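Side-chain contacts in hydrogenase maturation factor (Thermoanaerobacter tengcongensis, PDB 3VTH), which probably transfers a carbamoyl group from carbamoyl phosphate to the C-terminus of HypE, using ATP, in the maturation of [NiFe]-hydrogenases: residues Arg365-Val370 and Ser424-Asp429; Tyr409-Cys414 and Asn437-Gln442. One frame throughout, in Å; residues are numbered along the deposited sequence.

Interaction 1. Residues Arg365-Val370 and Ser424-Asp429; sequences RIDDSV and SHHIGD
I366 lies across from H425, with CA atoms 6.8 Å apart, and D367 lies across from H426 at 7.1 Å. Both segments are loop at these positions, and the backbones meet through a bridging water instead of pairing directly. That water accepts from D367 N at 2.9 Å and donates to both D367 OD2 and H426 O, so one molecule ties main chain and carboxylate of one loop to the main chain of the other. The tightest apolar touch is I366 CD1 against H425 CB, at 3.5 Å. H425 CG lies between its backbone N and carbonyl carbon (chi1 64°), which carries the imidazole past I366 toward R365 O. NE2 comes 3.3 Å from R365 O at a poor angle; the ring nitrogens bond instead to Y446 OH (ND1) and Y438 OH (NE2). D367 OD2 approaches the edge of the H426 ring in its plane, but stays 3.7 Å from ND1, which is buried without a polar partner. The contact joins the YrdC-like and Kae1-like parts of HypF beside the nucleotide site: D367, a known magnesium ligand of this protein, here lies about 4 Å from the bound magnesium without binding it, V370 lines the pocket of the bound ATP analogue, and H426 lies about 5 Å from that ligand.

Interaction 2. Residues Tyr409-Cys414 and Asn437-Gln442; sequences YKNTFC and NYYIEQ. With AP2 (phosphomethylphosphonic acid adenosyl ester), chain H.
N411 and Y439 make the first shell: the asparagine amide comes in at the CD2-CE2 edge of the tyrosine ring, near the ring plane, with N411 CG 3.7 Å from Y439 CE2. The two flat groups are nearly perpendicular, their planes 79° apart. Beside them, F413 and Y439 run antiparallel alongside one another, in apolar contact 4.1 Å apart between F413 CD2 and Y439 CE2. The far rim of the F413 ring reaches Q442: CE2 lies 3.8 Å from Q442 CB, which is in the ring plane, and CZ is 3.5 Å from the backbone O of Q442. Y439 CG is anti to the backbone N (chi1 173°), a setting that extends the phenol from the helix toward the loop. The hydrogen bond from Y439 OH to V405 O holds the far end of the phenol, while Y446 packs edge-to-face with F413. With an alanine here in place of N411 the amide is gone, and the CD2-CE2 edge of Y439 would probably lose its in-plane neighbour and face a gap. The loop is also held by backbone bonds: the backbone of N411 bonds to I427 and G428, which both face it in a classic beta bulge, and F413 N bonds to S424 OG. At the other end of the loop, the edge of the Y409 ring meets the AP2 phosphonate, with CD2 3.1 Å from O3B. The whole contact lies between helix 433-449 and the loop joining strands 402-404 and 414-417, with helix 466-473 reaching Y439 through S467 and helix 737-749 touching C414.

Overall arrangement
The segments alternate along the chain, in the order 365-370, 409-414, 424-429 and 437-442, so the two contacts interlock, with centres 9 Å apart. They touch directly: S424 N lies 2.8 Å from F413 O and D429 OD1 lies 2.8 Å from K410 N, both probable hydrogen bonds. Segments 409-414 and 424-429 flank strands 414-417 and 420-423 of the six-stranded sheet, and helix 433-449 follows. Interaction 2 is internal to the Kae1-like region, whereas interaction 1 joins that region to the YrdC-like one. Together they span the region between the two nucleotide sites, D367 lying near magnesium at one and Y409 touching AP2 at the other.

Interaction 1. Residues Arg365-Val370 and Ser424-Asp429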
loop_
_atom_site.group_PDB
_atom_site.type_symbol
_atom_site.label_atom_id
_atom_site.label_comp_id
_atom_site.label_asym_id
_atom_site.label_seq_id
_atom_site.Cartn_x
_atom_site.Cartn_y
_atom_site.Cartn_z
ATOM N N ARG A 365 -6.087 -12.071 -6.075
ATOM C CA ARG A 365 -4.630 -11.883 -6.063
ATOM C C ARG A 365 -4.328 -10.554 -5.373
ATOM O O ARG A 365 -5.185 -9.656 -5.350
ATOM C CB ARG A 365 -4.070 -11.907 -7.491
ATOM C CG ARG A 365 -4.095 -10.544 -8.190
ATOM C CD ARG A 365 -3.829 -10.736 -9.646
ATOM N NE ARG A 365 -5.000 -11.253 -10.350
ATOM C CZ ARG A 365 -4.940 -11.868 -11.522
ATOM N NH1 ARG A 365 -3.760 -12.066 -12.114
ATOM N NH2 ARG A 365 -6.050 -12.313 -12.091
ATOM N N ILE A 366 -3.127 -10.430 -4.793
ATOM C CA ILE A 366 -2.748 -9.220 -4.069
ATOM C C ILE A 366 -1.230 -9.150 -3.908
ATOM O O ILE A 366 -0.602 -10.111 -3.495
ATOM C CB ILE A 366 -3.490 -9.117 -2.679
ATOM C CG1 ILE A 366 -3.153 -7.818 -1.942
ATOM C CG2 ILE A 366 -3.207 -10.353 -1.790
ATOM C CD1 ILE A 366 -4.203 -7.428 -0.823
ATOM N N ASP A 367 -0.640 -8.016 -4.269
ATOM C CA ASP A 367 0.810 -7.850 -4.153
ATOM C C ASP A 367 1.286 -7.693 -2.715
ATOM O O ASP A 367 0.498 -7.382 -1.828
ATOM C CB ASP A 367 1.240 -6.623 -4.966
ATOM C CG ASP A 367 1.313 -6.921 -6.445
ATOM O OD1 ASP A 367 2.178 -7.727 -6.849
ATOM O OD2 ASP A 367 0.484 -6.374 -7.200
ATOM N N ASP A 368 2.583 -7.868 -2.495
ATOM C CA ASP A 368 3.182 -7.508 -1.211
ATOM C C ASP A 368 3.038 -6.009 -0.962
ATOM O O ASP A 368 3.104 -5.209 -1.903
ATOM C CB ASP A 368 4.675 -7.871 -1.189
ATOM C CG ASP A 368 4.923 -9.357 -1.365
ATOM O OD1 ASP A 368 4.006 -10.173 -1.071
ATOM O OD2 ASP A 368 6.042 -9.705 -1.826
ATOM N N SER A 369 2.812 -5.641 0.295
ATOM C CA SER A 369 2.811 -4.234 0.695
ATOM C C SER A 369 4.251 -3.742 0.820
ATOM O O SER A 369 5.163 -4.541 1.026
ATOM C CB SER A 369 2.102 -4.055 2.039
ATOM O OG SER A 369 0.713 -4.274 1.893
ATOM N N VAL A 370 4.437 -2.440 0.649
ATOM C CA VAL A 370 5.726 -1.791 0.841
ATOM C C VAL A 370 5.495 -0.630 1.793
ATOM O O VAL A 370 4.649 0.222 1.548
ATOM C CB VAL A 370 6.334 -1.271 -0.495
ATOM C CG1 VAL A 370 7.700 -0.609 -0.252
ATOM C CG2 VAL A 370 6.462 -2.432 -1.517
ATOM N N SER A 424 -9.100 -0.067 -2.470
ATOM C CA SER A 424 -8.659 -1.354 -2.989
ATOM C C SER A 424 -7.184 -1.532 -2.719
ATOM O O SER A 424 -6.445 -0.554 -2.512
ATOM C CB SER A 424 -8.904 -1.434 -4.497
ATOM O OG SER A 424 -7.937 -0.689 -5.240
ATOM N N HIS A 425 -6.750 -2.782 -2.732
ATOM C CA HIS A 425 -5.331 -3.060 -2.778
ATOM C C HIS A 425 -4.729 -2.454 -4.047
ATOM O O HIS A 425 -5.434 -2.200 -5.019
ATOM C CB HIS A 425 -5.070 -4.566 -2.725
ATOM C CG HIS A 425 -5.607 -5.339 -3.897
ATOM N ND1 HIS A 425 -6.929 -5.726 -3.999
ATOM C CD2 HIS A 425 -4.985 -5.843 -4.995
ATOM C CE1 HIS A 425 -7.100 -6.419 -5.114
ATOM N NE2 HIS A 425 -5.937 -6.504 -5.736
ATOM N N HIS A 426 -3.422 -2.220 -4.003
ATOM C CA HIS A 426 -2.648 -1.769 -5.165
ATOM C C HIS A 426 -3.019 -2.547 -6.427
ATOM O O HIS A 426 -2.971 -3.787 -6.441
ATOM C CB HIS A 426 -1.167 -1.989 -4.854
ATOM C CG HIS A 426 -0.251 -1.708 -6.003
ATOM N ND1 HIS A 426 0.314 -2.709 -6.768
ATOM C CD2 HIS A 426 0.222 -0.544 -6.498
ATOM C CE1 HIS A 426 1.099 -2.174 -7.687
ATOM N NE2 HIS A 426 1.074 -0.863 -7.533
ATOM N N ILE A 427 -3.403 -1.824 -7.476
ATOM C CA ILE A 427 -3.763 -2.442 -8.744
ATOM C C ILE A 427 -2.570 -2.352 -9.713
ATOM O O ILE A 427 -2.209 -3.348 -10.337
ATOM C CB ILE A 427 -5.029 -1.777 -9.372
ATOM C CG1 ILE A 427 -6.241 -1.891 -8.410
ATOM C CG2 ILE A 427 -5.325 -2.320 -10.786
ATOM C CD1 ILE A 427 -6.703 -3.342 -8.126
ATOM N N GLY A 428 -1.970 -1.172 -9.815
ATOM C CA GLY A 428 -0.767 -0.977 -10.654
ATOM C C GLY A 428 -0.966 0.193 -11.611
ATOM O O GLY A 428 -2.010 0.831 -11.601
ATOM N N ASP A 429 0.035 0.476 -12.437
ATOM C CA ASP A 429 -0.056 1.547 -13.432
ATOM C C ASP A 429 -1.105 1.160 -14.475
ATOM O O ASP A 429 -0.975 0.125 -15.112
ATOM C CB ASP A 429 1.318 1.757 -14.109
ATOM C CG ASP A 429 2.377 2.292 -13.148
ATOM O OD1 ASP A 429 2.064 2.647 -11.977
ATOM O OD2 ASP A 429 3.551 2.376 -13.568
HETATM O O HOH W 1 -1.767 -5.945 -5.928
#

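Interaction 2. Residues Tyr409-Cys414 and Asn437-Gln442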
loop_
_atom_site.group_PDB
_atom_site.type_symbol
_atom_site.label_atom_id
_atom_site.label_comp_id
_atom_site.label_asym_id
_atom_site.label_seq_id
_atom_site.Cartn_x
_atom_site.Cartn_y
_atom_site.Cartn_z
ATOM N N TYR A 409 -0.876 6.226 -12.357
ATOM C CA TYR A 409 0.206 5.511 -11.677
ATOM C C TYR A 409 -0.289 4.868 -10.399
ATOM O O TYR A 409 -1.092 5.468 -9.669
ATOM C CB TYR A 409 1.339 6.461 -11.291
ATOM C CG TYR A 409 2.088 7.052 -12.459
ATOM C CD1 TYR A 409 2.979 6.278 -13.206
ATOM C CD2 TYR A 409 1.913 8.392 -12.808
ATOM C CE1 TYR A 409 3.692 6.829 -14.290
ATOM C CE2 TYR A 409 2.622 8.959 -13.883
ATOM C CZ TYR A 409 3.505 8.170 -14.614
ATOM O OH TYR A 409 4.191 8.728 -15.669
ATOM N N LYS A 410 0.206 3.666 -10.117
ATOM C CA LYS A 410 -0.005 3.035 -8.820
ATOM C C LYS A 410 -1.493 3.023 -8.451
ATOM O O LYS A 410 -1.883 3.304 -7.310
ATOM C CB LYS A 410 0.797 3.785 -7.747
ATOM C CG LYS A 410 2.342 3.720 -7.925
ATOM C CD LYS A 410 3.013 4.676 -6.925
ATOM C CE LYS A 410 4.560 4.593 -6.918
ATOM N NZ LYS A 410 5.203 4.852 -8.265
ATOM N N ASN A 411 -2.326 2.713 -9.428
ATOM C CA ASN A 411 -3.754 2.902 -9.231
ATOM C C ASN A 411 -4.341 2.110 -8.055
ATOM O O ASN A 411 -3.977 0.958 -7.829
ATOM C CB ASN A 411 -4.507 2.597 -10.520
ATOM C CG ASN A 411 -6.025 2.669 -10.333
ATOM O OD1 ASN A 411 -6.668 3.684 -10.643
ATOM N ND2 ASN A 411 -6.586 1.611 -9.805
ATOM N N THR A 412 -5.237 2.763 -7.305
ATOM C CA THR A 412 -6.227 2.072 -6.503
ATOM C C THR A 412 -7.561 2.758 -6.816
ATOM O O THR A 412 -7.582 3.903 -7.280
ATOM C CB THR A 412 -5.968 2.222 -4.989
ATOM O OG1 THR A 412 -5.938 3.617 -4.660
ATOM C CG2 THR A 412 -4.637 1.541 -4.569
ATOM N N PHE A 413 -8.653 2.052 -6.538
ATOM C CA PHE A 413 -9.982 2.640 -6.526
ATOM C C PHE A 413 -10.506 2.579 -5.096
ATOM O O PHE A 413 -9.937 1.879 -4.263
ATOM C CB PHE A 413 -10.919 1.909 -7.509
ATOM C CG PHE A 413 -11.094 0.439 -7.216
ATOM C CD1 PHE A 413 -12.018 0.009 -6.269
ATOM C CD2 PHE A 413 -10.338 -0.515 -7.901
ATOM C CE1 PHE A 413 -12.198 -1.373 -5.991
ATOM C CE2 PHE A 413 -10.508 -1.894 -7.641
ATOM C CZ PHE A 413 -11.434 -2.321 -6.692
ATOM N N CYS A 414 -11.550 3.353 -4.792
ATOM C CA CYS A 414 -12.115 3.371 -3.441
ATOM C C CYS A 414 -13.638 3.400 -3.523
ATOM O O CYS A 414 -14.183 4.122 -4.353
ATOM C CB CYS A 414 -11.572 4.582 -2.660
ATOM S SG CYS A 414 -12.165 4.744 -0.963
ATOM N N ASN A 437 -7.972 -4.614 -17.661
ATOM C CA ASN A 437 -8.891 -5.752 -17.479
ATOM C C ASN A 437 -8.950 -6.210 -16.025
ATOM O O ASN A 437 -10.025 -6.501 -15.498
ATOM C CB ASN A 437 -8.513 -6.940 -18.374
ATOM C CG ASN A 437 -8.776 -6.682 -19.839
ATOM O OD1 ASN A 437 -8.290 -7.420 -20.699
ATOM N ND2 ASN A 437 -9.547 -5.638 -20.141
ATOM N N TYR A 438 -7.781 -6.264 -15.398
ATOM C CA TYR A 438 -7.624 -6.619 -13.995
ATOM C C TYR A 438 -8.266 -5.588 -13.051
ATOM O O TYR A 438 -9.008 -5.955 -12.128
ATOM C CB TYR A 438 -6.144 -6.787 -13.704
ATOM C CG TYR A 438 -5.757 -6.953 -12.255
ATOM C CD1 TYR A 438 -4.729 -6.186 -11.715
ATOM C CD2 TYR A 438 -6.394 -7.889 -11.422
ATOM C CE1 TYR A 438 -4.335 -6.331 -10.384
ATOM C CE2 TYR A 438 -6.016 -8.022 -10.066
ATOM C CZ TYR A 438 -4.985 -7.254 -9.567
ATOM O OH TYR A 438 -4.566 -7.375 -8.254
ATOM N N TYR A 439 -7.988 -4.312 -13.295
ATOM C CA TYR A 439 -8.695 -3.223 -12.627
ATOM C C TYR A 439 -10.213 -3.410 -12.693
ATOM O O TYR A 439 -10.880 -3.379 -11.672
ATOM C CB TYR A 439 -8.285 -1.920 -13.298
ATOM C CG TYR A 439 -8.988 -0.657 -12.892
ATOM C CD1 TYR A 439 -9.966 -0.108 -13.711
ATOM C CD2 TYR A 439 -8.615 0.041 -11.747
ATOM C CE1 TYR A 439 -10.579 1.106 -13.394
ATOM C CE2 TYR A 439 -9.227 1.259 -11.410
ATOM C CZ TYR A 439 -10.221 1.779 -12.249
ATOM O OH TYR A 439 -10.852 2.980 -11.962
ATOM N N ILE A 440 -10.741 -3.623 -13.895
ATOM C CA ILE A 440 -12.192 -3.763 -14.108
ATOM C C ILE A 440 -12.789 -4.899 -13.302
ATOM O O ILE A 440 -13.837 -4.730 -12.682
ATOM C CB ILE A 440 -12.557 -3.948 -15.612
ATOM C CG1 ILE A 440 -12.341 -2.645 -16.367
ATOM C CG2 ILE A 440 -14.011 -4.416 -15.780
ATOM C CD1 ILE A 440 -12.771 -1.426 -15.604
ATOM N N GLU A 441 -12.102 -6.040 -13.300
ATOM C CA GLU A 441 -12.541 -7.228 -12.579
ATOM C C GLU A 441 -12.484 -7.043 -11.057
ATOM O O GLU A 441 -13.320 -7.586 -10.330
ATOM C CB GLU A 441 -11.714 -8.463 -12.988
ATOM C CG GLU A 441 -10.460 -8.752 -12.092
ATOM C CD GLU A 441 -10.035 -10.228 -12.070
ATOM O OE1 GLU A 441 -10.759 -11.082 -12.644
ATOM O OE2 GLU A 441 -8.970 -10.542 -11.476
ATOM N N GLN A 442 -11.487 -6.306 -10.572
ATOM C CA GLN A 442 -11.395 -6.030 -9.148
ATOM C C GLN A 442 -12.516 -5.107 -8.695
ATOM O O GLN A 442 -13.073 -5.298 -7.615
ATOM C CB GLN A 442 -10.011 -5.480 -8.777
ATOM C CG GLN A 442 -8.920 -6.557 -8.827
ATOM C CD GLN A 442 -9.298 -7.823 -8.063
ATOM O OE1 GLN A 442 -9.325 -7.838 -6.830
ATOM N NE2 GLN A 442 -9.595 -8.891 -8.797
HETATM P PB AP2 H . 1.994 11.853 -10.426
HETATM O O1B AP2 H . 3.311 12.588 -10.425
HETATM O O2B AP2 H . 0.871 12.493 -9.669
HETATM O O3B AP2 H . 1.630 11.351 -11.800
HETATM C C3A AP2 H . 2.395 10.341 -9.509
HETATM P PA AP2 H . 2.779 10.583 -7.750
HETATM O O1A AP2 H . 2.807 9.140 -7.266
HETATM O O2A AP2 H . 1.935 11.597 -7.017
HETATM O "O5'" AP2 H . 4.276 11.198 -7.742
HETATM C "C5'" AP2 H . 5.341 10.344 -8.143
HETATM C "C4'" AP2 H . 6.515 11.262 -8.395
HETATM O "O4'" AP2 H . 7.036 11.727 -7.149
HETATM C "C3'" AP2 H . 7.675 10.555 -9.068
HETATM O "O3'" AP2 H . 7.443 10.422 -10.474
HETATM C "C2'" AP2 H . 8.805 11.500 -8.714
HETATM O "O2'" AP2 H . 8.758 12.575 -9.660
HETATM C "C1'" AP2 H . 8.437 11.986 -7.305
HETATM N N9 AP2 H . 9.278 11.216 -6.343
HETATM C C8 AP2 H . 9.257 9.881 -6.105
HETATM N N7 AP2 H . 10.202 9.516 -5.198
HETATM C C5 AP2 H . 10.854 10.636 -4.832
HETATM C C6 AP2 H . 11.970 10.973 -3.913
HETATM N N6 AP2 H . 12.587 10.017 -3.173
HETATM N N1 AP2 H . 12.353 12.278 -3.843
HETATM C C2 AP2 H . 11.743 13.254 -4.551
HETATM N N3 AP2 H . 10.733 13.013 -5.415
HETATM C C4 AP2 H . 10.256 11.749 -5.592
#